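Local coordinates for protein eukaryotic initiation factor 4F subunit p150 (Saccharomyces cerevisiae, PDB 2VSO) that scaffolds translation initiation as the large subunit of the mRNA cap-binding eIF4F complex, this piece being its eIF4A-binding middle domain, at residues A61-S66 and K76-Q81; Q81-A86 and H127-R132; R178-L183 and G191-E196; G251-I256 and I271-L276. One frame throughout, in Å; residues are numbered along the deposited sequence.

Interaction 1. Residues A61-S66 and K76-Q81; sequences AIANIS and KAVIEQ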
loop_
_atom_site.group_PDB
_atom_site.type_symbol
_atom_site.label_atom_id
_atom_site.label_comp_id
_atom_site.label_asym_id
_atom_site.label_seq_id
_atom_site.Cartn_x
_atom_site.Cartn_y
_atom_site.Cartn_z
ATOM N N ALA C 61 10.659 5.967 -29.413
ATOM C CA ALA C 61 11.287 5.443 -30.624
ATOM C C ALA C 61 10.369 4.420 -31.266
ATOM O O ALA C 61 10.388 4.224 -32.483
ATOM C CB ALA C 61 12.637 4.814 -30.312
ATOM N N ILE C 62 9.578 3.751 -30.437
ATOM C CA ILE C 62 8.606 2.795 -30.939
ATOM C C ILE C 62 7.454 3.572 -31.550
ATOM O O ILE C 62 6.945 3.208 -32.608
ATOM C CB ILE C 62 8.116 1.854 -29.817
ATOM C CG1 ILE C 62 9.233 0.908 -29.397
ATOM C CG2 ILE C 62 6.925 1.042 -30.255
ATOM C CD1 ILE C 62 8.755 -0.214 -28.517
ATOM N N ALA C 63 7.058 4.664 -30.899
ATOM C CA ALA C 63 5.992 5.498 -31.446
ATOM C C ALA C 63 6.431 6.094 -32.777
ATOM O O ALA C 63 5.661 6.133 -33.730
ATOM C CB ALA C 63 5.600 6.606 -30.474
ATOM N N ASN C 64 7.679 6.543 -32.822
ATOM C CA ASN C 64 8.226 7.216 -33.984
ATOM C C ASN C 64 8.321 6.345 -35.245
ATOM O O ASN C 64 8.427 6.870 -36.349
ATOM C CB ASN C 64 9.582 7.839 -33.636
ATOM C CG ASN C 64 9.456 9.280 -33.151
ATOM O OD1 ASN C 64 8.369 9.852 -33.156
ATOM N ND2 ASN C 64 10.571 9.872 -32.746
ATOM N N ILE C 65 8.275 5.025 -35.074
ATOM C CA ILE C 65 8.278 4.096 -36.197
ATOM C C ILE C 65 7.270 4.506 -37.275
ATOM O O ILE C 65 7.408 4.140 -38.447
ATOM C CB ILE C 65 7.974 2.652 -35.749
ATOM C CG1 ILE C 65 9.262 1.942 -35.345
ATOM C CG2 ILE C 65 7.304 1.871 -36.858
ATOM C CD1 ILE C 65 9.040 0.531 -34.854
ATOM N N SER C 66 6.273 5.289 -36.871
ATOM C CA SER C 66 5.174 5.671 -37.753
ATOM C C SER C 66 5.542 6.622 -38.908
ATOM O O SER C 66 4.686 6.941 -39.732
ATOM C CB SER C 66 4.008 6.235 -36.929
ATOM O OG SER C 66 3.040 5.233 -36.655
ATOM N N LYS C 76 -0.844 4.688 -32.988
ATOM C CA LYS C 76 -2.179 4.462 -32.434
ATOM C C LYS C 76 -2.076 3.322 -31.440
ATOM O O LYS C 76 -2.760 3.309 -30.412
ATOM C CB LYS C 76 -3.170 4.030 -33.512
ATOM C CG LYS C 76 -3.662 5.100 -34.485
ATOM C CD LYS C 76 -4.484 4.435 -35.620
ATOM C CE LYS C 76 -5.025 5.435 -36.646
ATOM N NZ LYS C 76 -5.281 4.789 -37.980
ATOM N N ALA C 77 -1.217 2.357 -31.768
ATOM C CA ALA C 77 -1.155 1.113 -31.030
ATOM C C ALA C 77 -0.458 1.337 -29.675
ATOM O O ALA C 77 -0.848 0.775 -28.649
ATOM C CB ALA C 77 -0.445 0.057 -31.859
ATOM N N VAL C 78 0.557 2.190 -29.701
ATOM C CA VAL C 78 1.289 2.620 -28.526
ATOM C C VAL C 78 0.424 3.433 -27.565
ATOM O O VAL C 78 0.425 3.165 -26.369
ATOM C CB VAL C 78 2.508 3.450 -28.930
ATOM C CG1 VAL C 78 2.966 4.335 -27.775
ATOM C CG2 VAL C 78 3.619 2.539 -29.416
ATOM N N ILE C 79 -0.313 4.417 -28.078
ATOM C CA ILE C 79 -1.254 5.162 -27.232
ATOM C C ILE C 79 -2.234 4.205 -26.560
ATOM O O ILE C 79 -2.531 4.328 -25.380
ATOM C CB ILE C 79 -2.100 6.200 -28.021
ATOM C CG1 ILE C 79 -1.234 7.291 -28.659
ATOM C CG2 ILE C 79 -3.139 6.816 -27.122
ATOM C CD1 ILE C 79 0.066 7.519 -27.965
ATOM N N GLU C 80 -2.751 3.255 -27.323
ATOM C CA GLU C 80 -3.812 2.395 -26.831
ATOM C C GLU C 80 -3.305 1.522 -25.693
ATOM O O GLU C 80 -4.050 1.162 -24.776
ATOM C CB GLU C 80 -4.329 1.517 -27.952
ATOM C CG GLU C 80 -5.403 0.542 -27.519
ATOM C CD GLU C 80 -5.594 -0.597 -28.505
ATOM O OE1 GLU C 80 -6.588 -1.337 -28.364
ATOM O OE2 GLU C 80 -4.745 -0.755 -29.411
ATOM N N GLN C 81 -2.024 1.188 -25.765
ATOM C CA GLN C 81 -1.405 0.340 -24.766
ATOM C C GLN C 81 -1.061 1.113 -23.499
ATOM O O GLN C 81 -1.051 0.544 -22.407
ATOM C CB GLN C 81 -0.141 -0.299 -25.326
ATOM C CG GLN C 81 -0.378 -1.544 -26.124
ATOM C CD GLN C 81 0.926 -2.183 -26.556
ATOM O OE1 GLN C 81 1.696 -2.669 -25.727
ATOM N NE2 GLN C 81 1.181 -2.188 -27.860
#
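Ser66 OG, just beyond the apolar meeting of Ile62 and Ala63 with Val78, has two partners: it is hydrogen-bonded to Glu69 OE2 and, weakly, to the backbone N of Leu75. This ties the 3-10 turn that follows helix 52-64 to the start of helix 73-88, the next helix of the chain, which turns back in a broadly opposite direction. The contact itself is made of methyl groups. Val78 faces helix 52-64 with both of its branches. One, CG2, meets the branch methyl CG2 of Ile62 at 3.7 Å, and the two side chains pass obliquely, not end on. The same Val78 CG2 lies 4.3 Å from Ala63 CA, while Val78 CG1 sits beside Ala63 CB at 4.4 Å. Ile62 carries its CG2 anti to the backbone N, with CG1 beside that nitrogen (chi1 -70°), and it is the short branch, not the ethyl arm, that reaches Val78. Because Ala63 offers a single methyl, the backbones come close here, with 6.2 Å between Ala63 CA and Val78 CA. All three residues are buried. Lys39 and Leu43 of helix 33-45 pack against Ile62, and Leu75 covers Ala63. Farther out, Asn64 OD1 accepts a hydrogen bond from the backbone N of Asn108. Between residues 61-66 and 76-81 there is no hydrogen bond or charge pair, so the fit of one valine against an isoleucine and an alanine rests on shape and the exclusion of water, with the directional bonds left to the polar groups at its margin.

Interaction 2. Residues Q81-A86 and H127-R132; sequences QIFLKA and HYLVAR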
loop_
_atom_site.group_PDB
_atom_site.type_symbol
_atom_site.label_atom_id
_atom_site.label_comp_id
_atom_site.label_asym_id
_atom_site.label_seq_id
_atom_site.Cartn_x
_atom_site.Cartn_y
_atom_site.Cartn_z
ATOM N N GLN C 81 -2.024 1.188 -25.765
ATOM C CA GLN C 81 -1.405 0.340 -24.766
ATOM C C GLN C 81 -1.061 1.113 -23.499
ATOM O O GLN C 81 -1.051 0.544 -22.407
ATOM C CB GLN C 81 -0.141 -0.299 -25.326
ATOM C CG GLN C 81 -0.378 -1.544 -26.124
ATOM C CD GLN C 81 0.926 -2.183 -26.556
ATOM O OE1 GLN C 81 1.696 -2.669 -25.727
ATOM N NE2 GLN C 81 1.181 -2.188 -27.860
ATOM N N ILE C 82 -0.761 2.399 -23.650
ATOM C CA ILE C 82 -0.463 3.243 -22.504
ATOM C C ILE C 82 -1.729 3.437 -21.698
ATOM O O ILE C 82 -1.689 3.463 -20.470
ATOM C CB ILE C 82 0.101 4.617 -22.902
ATOM C CG1 ILE C 82 1.463 4.458 -23.574
ATOM C CG2 ILE C 82 0.241 5.496 -21.671
ATOM C CD1 ILE C 82 2.067 5.756 -24.042
ATOM N N PHE C 83 -2.855 3.559 -22.393
ATOM C CA PHE C 83 -4.151 3.660 -21.724
ATOM C C PHE C 83 -4.518 2.380 -20.993
ATOM O O PHE C 83 -4.984 2.417 -19.855
ATOM C CB PHE C 83 -5.264 4.029 -22.697
ATOM C CG PHE C 83 -5.466 5.502 -22.857
ATOM C CD1 PHE C 83 -6.645 6.101 -22.443
ATOM C CD2 PHE C 83 -4.482 6.297 -23.422
ATOM C CE1 PHE C 83 -6.844 7.466 -22.606
ATOM C CE2 PHE C 83 -4.672 7.664 -23.569
ATOM C CZ PHE C 83 -5.852 8.248 -23.156
ATOM N N LEU C 84 -4.319 1.243 -21.647
ATOM C CA LEU C 84 -4.604 -0.033 -21.003
ATOM C C LEU C 84 -3.755 -0.187 -19.730
ATOM O O LEU C 84 -4.256 -0.624 -18.697
ATOM C CB LEU C 84 -4.386 -1.191 -21.982
ATOM C CG LEU C 84 -5.311 -1.191 -23.211
ATOM C CD1 LEU C 84 -4.929 -2.278 -24.189
ATOM C CD2 LEU C 84 -6.760 -1.343 -22.818
ATOM N N LYS C 85 -2.480 0.190 -19.806
ATOM C CA LYS C 85 -1.592 0.178 -18.649
ATOM C C LYS C 85 -2.070 1.152 -17.583
ATOM O O LYS C 85 -2.185 0.794 -16.419
ATOM C CB LYS C 85 -0.159 0.546 -19.041
ATOM C CG LYS C 85 0.881 -0.553 -18.782
ATOM C CD LYS C 85 1.112 -0.745 -17.295
ATOM C CE LYS C 85 1.566 -2.147 -16.953
ATOM N NZ LYS C 85 3.043 -2.293 -16.924
ATOM N N ALA C 86 -2.346 2.385 -17.988
ATOM C CA ALA C 86 -2.735 3.421 -17.043
ATOM C C ALA C 86 -4.001 3.048 -16.275
ATOM O O ALA C 86 -4.106 3.307 -15.077
ATOM C CB ALA C 86 -2.907 4.766 -17.762
ATOM N N HIS C 127 -4.858 14.609 -30.744
ATOM C CA HIS C 127 -6.085 14.050 -31.278
ATOM C C HIS C 127 -6.183 12.550 -31.021
ATOM O O HIS C 127 -7.266 12.033 -30.754
ATOM C CB HIS C 127 -6.234 14.323 -32.767
ATOM C CG HIS C 127 -7.357 13.553 -33.386
ATOM N ND1 HIS C 127 -7.162 12.358 -34.039
ATOM C CD2 HIS C 127 -8.693 13.775 -33.384
ATOM C CE1 HIS C 127 -8.331 11.885 -34.437
ATOM N NE2 HIS C 127 -9.272 12.727 -34.059
ATOM N N TYR C 128 -5.055 11.853 -31.105
ATOM C CA TYR C 128 -5.008 10.439 -30.742
ATOM C C TYR C 128 -5.453 10.185 -29.284
ATOM O O TYR C 128 -6.252 9.277 -29.015
ATOM C CB TYR C 128 -3.607 9.883 -30.963
ATOM C CG TYR C 128 -3.318 9.437 -32.367
ATOM C CD1 TYR C 128 -3.783 10.160 -33.460
ATOM C CD2 TYR C 128 -2.569 8.300 -32.607
ATOM C CE1 TYR C 128 -3.517 9.751 -34.758
ATOM C CE2 TYR C 128 -2.294 7.884 -33.900
ATOM C CZ TYR C 128 -2.772 8.614 -34.971
ATOM O OH TYR C 128 -2.500 8.203 -36.255
ATOM N N LEU C 129 -4.938 10.983 -28.347
ATOM C CA LEU C 129 -5.319 10.840 -26.940
ATOM C C LEU C 129 -6.834 10.944 -26.753
ATOM O O LEU C 129 -7.459 10.074 -26.147
ATOM C CB LEU C 129 -4.616 11.885 -26.064
ATOM C CG LEU C 129 -3.091 11.840 -25.998
ATOM C CD1 LEU C 129 -2.568 12.938 -25.093
ATOM C CD2 LEU C 129 -2.610 10.492 -25.532
ATOM N N VAL C 130 -7.424 12.014 -27.269
ATOM C CA VAL C 130 -8.868 12.191 -27.169
ATOM C C VAL C 130 -9.626 10.998 -27.753
ATOM O O VAL C 130 -10.466 10.401 -27.080
ATOM C CB VAL C 130 -9.345 13.478 -27.874
ATOM C CG1 VAL C 130 -10.693 13.910 -27.321
ATOM C CG2 VAL C 130 -8.319 14.587 -27.704
ATOM N N ALA C 131 -9.317 10.654 -29.000
ATOM C CA ALA C 131 -10.004 9.573 -29.715
ATOM C C ALA C 131 -9.971 8.285 -28.918
ATOM O O ALA C 131 -10.928 7.508 -28.927
ATOM C CB ALA C 131 -9.380 9.349 -31.120
ATOM N N ARG C 132 -8.860 8.063 -28.229
ATOM C CA ARG C 132 -8.709 6.869 -27.413
ATOM C C ARG C 132 -9.434 6.929 -26.061
ATOM O O ARG C 132 -9.757 5.878 -25.510
ATOM C CB ARG C 132 -7.226 6.529 -27.234
ATOM C CG ARG C 132 -6.957 5.393 -26.289
ATOM C CD ARG C 132 -7.633 4.138 -26.749
ATOM N NE ARG C 132 -7.145 3.713 -28.053
ATOM C CZ ARG C 132 -7.749 2.794 -28.796
ATOM N NH1 ARG C 132 -8.857 2.221 -28.353
ATOM N NH2 ARG C 132 -7.254 2.456 -29.980
#
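The Phe83 ring and the Arg132 side chain slide past each other in opposite directions, the aliphatic part of the arginine lying over one face of the ring. Arg132 CG stands 3.8 Å from the centroid of the Phe83 ring and 14° off the ring normal, a CH-pi contact shifted toward the rim that carries CG. Arg132 sends its CG away from the backbone N (chi1 174°) and then bends at the next two torsions, which turns the guanidinium plane 60° from the ring; it is the CG methylene, not the charged group, that lies over the ring. The arginine's charge is directed elsewhere, in a long, weak ion pair from NH1 to Glu136 OE2, with Glu80 packed alongside. Leu129 approaches Phe83 differently. The two side chains cross at about a right angle, with Leu129 CD2 4.0 Å from Phe83 CE2, and the backbone O of Leu129 comes obliquely to within 3.9 Å of Phe83 CZ. One ring is thus met by two residues about one turn apart on helix 122-139. A serine in place of Phe83 would probably open a gap between the helices and leave Arg132 CG and Leu129 CD2 without their aromatic partner. Helices 73-88 and 122-139 are steeply inclined to each other here, their nearest CA atoms, those of Phe83 and Arg132, being 8.0 Å apart. Helix 163-185 joins them, its Phe179 meeting Phe83 edge-to-face while Leu176 and Leu183 also pack on Phe83, so that three helices converge on this residue in the core of the domain.

Interaction 3. Residues R178-L183 and G191-E196; sequences RFIGFL and GKMMFE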
loop_
_atom_site.group_PDB
_atom_site.type_symbol
_atom_site.label_atom_id
_atom_site.label_comp_id
_atom_site.label_asym_id
_atom_site.label_seq_id
_atom_site.Cartn_x
_atom_site.Cartn_y
_atom_site.Cartn_z
ATOM N N ARG C 178 -9.629 8.509 -13.739
ATOM C CA ARG C 178 -8.488 8.991 -13.000
ATOM C C ARG C 178 -7.410 9.460 -13.946
ATOM O O ARG C 178 -6.802 10.510 -13.741
ATOM C CB ARG C 178 -7.944 7.881 -12.110
ATOM C CG ARG C 178 -6.563 8.174 -11.634
ATOM C CD ARG C 178 -6.182 7.365 -10.431
ATOM N NE ARG C 178 -5.170 8.144 -9.744
ATOM C CZ ARG C 178 -4.723 7.905 -8.525
ATOM N NH1 ARG C 178 -5.193 6.878 -7.835
ATOM N NH2 ARG C 178 -3.801 8.700 -8.007
ATOM N N PHE C 179 -7.189 8.659 -14.981
ATOM C CA PHE C 179 -6.175 8.920 -15.984
ATOM C C PHE C 179 -6.529 10.131 -16.840
ATOM O O PHE C 179 -5.662 10.938 -17.171
ATOM C CB PHE C 179 -5.985 7.680 -16.841
ATOM C CG PHE C 179 -4.892 7.805 -17.844
ATOM C CD1 PHE C 179 -3.604 8.092 -17.454
ATOM C CD2 PHE C 179 -5.153 7.619 -19.190
ATOM C CE1 PHE C 179 -2.588 8.198 -18.384
ATOM C CE2 PHE C 179 -4.141 7.723 -20.123
ATOM C CZ PHE C 179 -2.856 8.011 -19.716
ATOM N N ILE C 180 -7.806 10.253 -17.177
ATOM C CA ILE C 180 -8.309 11.454 -17.813
ATOM C C ILE C 180 -7.881 12.674 -17.011
ATOM O O ILE C 180 -7.431 13.678 -17.585
ATOM C CB ILE C 180 -9.847 11.481 -17.865
ATOM C CG1 ILE C 180 -10.409 10.303 -18.657
ATOM C CG2 ILE C 180 -10.331 12.809 -18.409
ATOM C CD1 ILE C 180 -9.852 10.150 -20.022
ATOM N N GLY C 181 -8.050 12.585 -15.684
ATOM C CA GLY C 181 -7.815 13.706 -14.787
ATOM C C GLY C 181 -6.368 14.157 -14.796
ATOM O O GLY C 181 -6.069 15.331 -14.644
ATOM N N PHE C 182 -5.467 13.206 -14.979
ATOM C CA PHE C 182 -4.044 13.489 -15.107
ATOM C C PHE C 182 -3.605 13.972 -16.496
ATOM O O PHE C 182 -2.583 14.630 -16.629
ATOM C CB PHE C 182 -3.232 12.267 -14.687
ATOM C CG PHE C 182 -3.182 12.059 -13.195
ATOM C CD1 PHE C 182 -3.380 10.802 -12.645
ATOM C CD2 PHE C 182 -2.941 13.128 -12.341
ATOM C CE1 PHE C 182 -3.334 10.612 -11.271
ATOM C CE2 PHE C 182 -2.886 12.949 -10.953
ATOM C CZ PHE C 182 -3.085 11.692 -10.417
ATOM N N LEU C 183 -4.376 13.647 -17.524
ATOM C CA LEU C 183 -4.105 14.138 -18.864
ATOM C C LEU C 183 -4.627 15.562 -18.995
ATOM O O LEU C 183 -3.968 16.437 -19.537
ATOM C CB LEU C 183 -4.801 13.244 -19.889
ATOM C CG LEU C 183 -4.401 11.773 -19.893
ATOM C CD1 LEU C 183 -5.344 10.964 -20.751
ATOM C CD2 LEU C 183 -2.964 11.602 -20.335
ATOM N N GLY C 191 -11.650 20.412 -22.062
ATOM C CA GLY C 191 -12.705 20.282 -21.078
ATOM C C GLY C 191 -13.839 19.379 -21.521
ATOM O O GLY C 191 -14.505 18.776 -20.684
ATOM N N LYS C 192 -14.069 19.278 -22.829
ATOM C CA LYS C 192 -15.220 18.533 -23.333
ATOM C C LYS C 192 -15.206 17.095 -22.837
ATOM O O LYS C 192 -16.259 16.505 -22.600
ATOM C CB LYS C 192 -15.302 18.582 -24.866
ATOM C CG LYS C 192 -14.508 17.502 -25.598
ATOM C CD LYS C 192 -14.863 17.463 -27.085
ATOM C CE LYS C 192 -13.998 16.468 -27.857
ATOM N NZ LYS C 192 -14.374 16.396 -29.301
ATOM N N MET C 193 -14.012 16.537 -22.667
ATOM C CA MET C 193 -13.886 15.163 -22.189
ATOM C C MET C 193 -13.973 15.094 -20.657
ATOM O O MET C 193 -14.355 14.068 -20.090
ATOM C CB MET C 193 -12.590 14.529 -22.695
ATOM C CG MET C 193 -12.426 13.070 -22.297
ATOM S SD MET C 193 -13.376 11.877 -23.272
ATOM C CE MET C 193 -12.498 11.979 -24.832
ATOM N N MET C 194 -13.621 16.195 -19.999
ATOM C CA MET C 194 -13.748 16.314 -18.555
ATOM C C MET C 194 -15.221 16.525 -18.163
ATOM O O MET C 194 -15.646 16.141 -17.074
ATOM C CB MET C 194 -12.886 17.473 -18.062
ATOM C CG MET C 194 -12.531 17.433 -16.596
ATOM S SD MET C 194 -11.433 16.085 -16.159
ATOM C CE MET C 194 -12.626 14.852 -15.678
ATOM N N PHE C 195 -16.003 17.125 -19.060
ATOM C CA PHE C 195 -17.433 17.290 -18.817
ATOM C C PHE C 195 -18.099 15.939 -18.918
ATOM O O PHE C 195 -19.015 15.622 -18.163
ATOM C CB PHE C 195 -18.078 18.247 -19.832
ATOM C CG PHE C 195 -17.955 19.702 -19.474
ATOM C CD1 PHE C 195 -16.792 20.402 -19.740
ATOM C CD2 PHE C 195 -19.011 20.375 -18.879
ATOM C CE1 PHE C 195 -16.678 21.743 -19.409
ATOM C CE2 PHE C 195 -18.902 21.721 -18.543
ATOM C CZ PHE C 195 -17.737 22.403 -18.811
ATOM N N GLU C 196 -17.631 15.139 -19.865
ATOM C CA GLU C 196 -18.278 13.878 -20.152
ATOM C C GLU C 196 -17.968 12.969 -18.994
ATOM O O GLU C 196 -18.771 12.127 -18.615
ATOM C CB GLU C 196 -17.758 13.311 -21.472
ATOM C CG GLU C 196 -18.734 12.408 -22.211
ATOM C CD GLU C 196 -18.154 11.893 -23.508
ATOM O OE1 GLU C 196 -18.119 10.660 -23.715
ATOM O OE2 GLU C 196 -17.708 12.732 -24.313
#
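Ile180 meets Met193 and Met194 inside an antiparallel helical hairpin of the HEAT-type MIF4G fold, in which helix 163-185 turns through a short connection into helix 191-206. The packing is firmest between Ile180 and Met194, whose side chains slide past each other in opposite directions. Met194 starts with CG anti to its backbone N (chi1 -160°), then bends at the next two torsions, and this hooked shape brings the thioether end back to Ile180. Gly181, with no side chain, is also partly covered by this second segment. Leu220, Val224 and Phe228 of helix 211-228 also pack on Met194, so a third helix joins this part. Met193 makes the looser half: it points toward helix 163-185, yet its CG comes only to 4.4 Å from Ile180 CG2, and its side chain is poorly ordered. His134 of helix 122-139 packs on Met193, and Cys133 of that helix touches Ile180. Next to Met193, Lys192 extends into solvent. The hairpin is therefore sealed by apolar contacts on its inner side, while Met193 and the exposed Lys192 beside it are poorly ordered. Both side-chain contacts between these two segments use one methyl: Ile180 CG2, the partner of Met193 CG, lies 4.1 Å from Met194 CE and is just as near Met194 SD.

Interaction 4. Residues G251-I256 and I271-L276; sequences GILDNI and IDIKEL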
loop_
_atom_site.group_PDB
_atom_site.type_symbol
_atom_site.label_atom_id
_atom_site.label_comp_id
_atom_site.label_asym_id
_atom_site.label_seq_id
_atom_site.Cartn_x
_atom_site.Cartn_y
_atom_site.Cartn_z
ATOM N N GLY C 251 -23.814 19.951 -5.115
ATOM C CA GLY C 251 -25.147 19.823 -4.571
ATOM C C GLY C 251 -25.587 18.376 -4.435
ATOM O O GLY C 251 -26.464 18.059 -3.646
ATOM N N ILE C 252 -24.981 17.496 -5.217
ATOM C CA ILE C 252 -25.302 16.077 -5.168
ATOM C C ILE C 252 -24.560 15.474 -4.008
ATOM O O ILE C 252 -25.012 14.503 -3.404
ATOM C CB ILE C 252 -24.870 15.348 -6.463
ATOM C CG1 ILE C 252 -25.851 15.642 -7.599
ATOM C CG2 ILE C 252 -24.784 13.854 -6.244
ATOM C CD1 ILE C 252 -25.402 15.076 -8.906
ATOM N N LEU C 253 -23.407 16.064 -3.710
ATOM C CA LEU C 253 -22.541 15.595 -2.643
ATOM C C LEU C 253 -23.024 16.084 -1.281
ATOM O O LEU C 253 -22.940 15.360 -0.299
ATOM C CB LEU C 253 -21.098 16.046 -2.888
ATOM C CG LEU C 253 -20.373 15.591 -4.157
ATOM C CD1 LEU C 253 -18.873 15.879 -4.031
ATOM C CD2 LEU C 253 -20.617 14.107 -4.472
ATOM N N ASP C 254 -23.518 17.314 -1.219
ATOM C CA ASP C 254 -24.117 17.813 0.012
ATOM C C ASP C 254 -25.293 16.925 0.390
ATOM O O ASP C 254 -25.479 16.584 1.554
ATOM C CB ASP C 254 -24.574 19.263 -0.140
ATOM C CG ASP C 254 -23.418 20.242 -0.157
ATOM O OD1 ASP C 254 -22.286 19.841 0.198
ATOM O OD2 ASP C 254 -23.641 21.415 -0.528
ATOM N N ASN C 255 -26.077 16.549 -0.610
ATOM C CA ASN C 255 -27.182 15.627 -0.422
ATOM C C ASN C 255 -26.666 14.316 0.129
ATOM O O ASN C 255 -27.126 13.848 1.166
ATOM C CB ASN C 255 -27.909 15.390 -1.747
ATOM C CG ASN C 255 -29.121 14.498 -1.594
ATOM O OD1 ASN C 255 -29.509 14.143 -0.482
ATOM N ND2 ASN C 255 -29.729 14.130 -2.715
ATOM N N ILE C 256 -25.694 13.734 -0.565
ATOM C CA ILE C 256 -25.119 12.459 -0.155
ATOM C C ILE C 256 -24.623 12.469 1.283
ATOM O O ILE C 256 -24.829 11.512 2.026
ATOM C CB ILE C 256 -23.976 12.039 -1.076
ATOM C CG1 ILE C 256 -24.544 11.360 -2.327
ATOM C CG2 ILE C 256 -23.027 11.107 -0.339
ATOM C CD1 ILE C 256 -23.581 11.297 -3.485
ATOM N N ILE C 271 -16.739 16.273 3.042
ATOM C CA ILE C 271 -16.845 17.518 3.787
ATOM C C ILE C 271 -15.608 18.386 3.542
ATOM O O ILE C 271 -15.672 19.617 3.584
ATOM C CB ILE C 271 -17.080 17.243 5.290
ATOM C CG1 ILE C 271 -18.529 16.819 5.514
ATOM C CG2 ILE C 271 -16.778 18.463 6.134
ATOM C CD1 ILE C 271 -18.728 16.032 6.777
ATOM N N ASP C 272 -14.496 17.731 3.233
ATOM C CA ASP C 272 -13.241 18.430 2.986
ATOM C C ASP C 272 -13.059 19.045 1.595
ATOM O O ASP C 272 -12.470 20.117 1.505
ATOM C CB ASP C 272 -12.048 17.559 3.370
ATOM C CG ASP C 272 -11.942 17.357 4.877
ATOM O OD1 ASP C 272 -12.865 17.797 5.597
ATOM O OD2 ASP C 272 -10.943 16.766 5.339
ATOM N N ILE C 273 -13.542 18.401 0.520
ATOM C CA ILE C 273 -13.551 19.098 -0.785
ATOM C C ILE C 273 -14.589 20.207 -0.818
ATOM O O ILE C 273 -14.380 21.223 -1.468
ATOM C CB ILE C 273 -13.742 18.196 -2.052
ATOM C CG1 ILE C 273 -14.300 16.829 -1.688
ATOM C CG2 ILE C 273 -12.455 18.116 -2.893
ATOM C CD1 ILE C 273 -15.791 16.751 -1.817
ATOM N N LYS C 274 -15.696 19.999 -0.107
ATOM C CA LYS C 274 -16.760 20.993 -0.013
ATOM C C LYS C 274 -16.250 22.277 0.634
ATOM O O LYS C 274 -16.595 23.365 0.206
ATOM C CB LYS C 274 -17.946 20.432 0.763
ATOM C CG LYS C 274 -19.282 21.043 0.431
ATOM C CD LYS C 274 -19.326 22.529 0.713
ATOM C CE LYS C 274 -20.391 23.210 -0.129
ATOM N NZ LYS C 274 -20.557 24.634 0.240
ATOM N N GLU C 275 -15.401 22.144 1.644
ATOM C CA GLU C 275 -14.834 23.307 2.312
ATOM C C GLU C 275 -13.698 23.861 1.489
ATOM O O GLU C 275 -13.476 25.067 1.461
ATOM C CB GLU C 275 -14.328 22.972 3.721
ATOM C CG GLU C 275 -13.484 24.095 4.328
ATOM C CD GLU C 275 -12.895 23.761 5.688
ATOM O OE1 GLU C 275 -12.352 24.678 6.347
ATOM O OE2 GLU C 275 -12.973 22.586 6.098
ATOM N N LEU C 276 -12.970 22.969 0.827
ATOM C CA LEU C 276 -11.855 23.379 -0.012
ATOM C C LEU C 276 -12.303 24.219 -1.208
ATOM O O LEU C 276 -11.654 25.193 -1.545
ATOM C CB LEU C 276 -11.042 22.176 -0.481
ATOM C CG LEU C 276 -9.831 22.539 -1.346
ATOM C CD1 LEU C 276 -8.962 23.546 -0.637
ATOM C CD2 LEU C 276 -9.032 21.314 -1.701
#
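The segments of helices 242-257 and 264-278 run in broadly opposite directions but strongly inclined to each other where Asp254 faces Lys274, with 8.0 Å between the CA atoms of these two residues. Lys274 swings its CG anti to the backbone N (chi1 -154°) and bends at the second torsion, the two side chains crossing at about a right angle with the lysine methylenes beside the carboxylate. Lys274 CE is 3.7 Å from Asp254 OD2, but the charged ends stop short of a salt bridge, with Lys274 NZ 4.5 Å from that same OD2. The attraction is therefore probably electrostatic at a distance, on the partly exposed side of the pair. A glutamate in place of Lys274 would probably leave Asp254 without its nearby positive charge and set two carboxylates against each other. On the buried side Leu253 and Ile273 also meet nearly at right angles, CD1 to CD1 at 3.9 Å. Leu205 of helix 191-206 covers Leu253, while Val218 and Asn222 of helix 211-228 flank Ile273. Asp272 OD1, one residue before Ile273, forms a salt bridge with a basic side chain of another protein chain. Paired helices packed through apolar side chains are the building unit of HEAT-type folds such as the MIF4G domain.

Overall arrangement
The four contacts follow one another along the chain and along the all-helical MIF4G domain. Interactions 1 and 2 share helix 73-88 and Gln81, and their centres are about 10 Å apart; Ile79 and Glu80 pack on Leu129 and Arg132. Interaction 2 touches interaction 3, their centres about 12 Å apart, where Ala86 meets Phe179 of helix 163-185 and Val130 meets Met193 of helix 191-206. Interaction 4 stands apart, its centre about 20 Å from that of interaction 3 and about 41 Å from that of interaction 1, across the chain's centre from the latter. Neighbouring helices thus form one elongated solenoid. Another protein chain approaches Lys85 and pairs with Asp272, consistent with a partner spanning the domain.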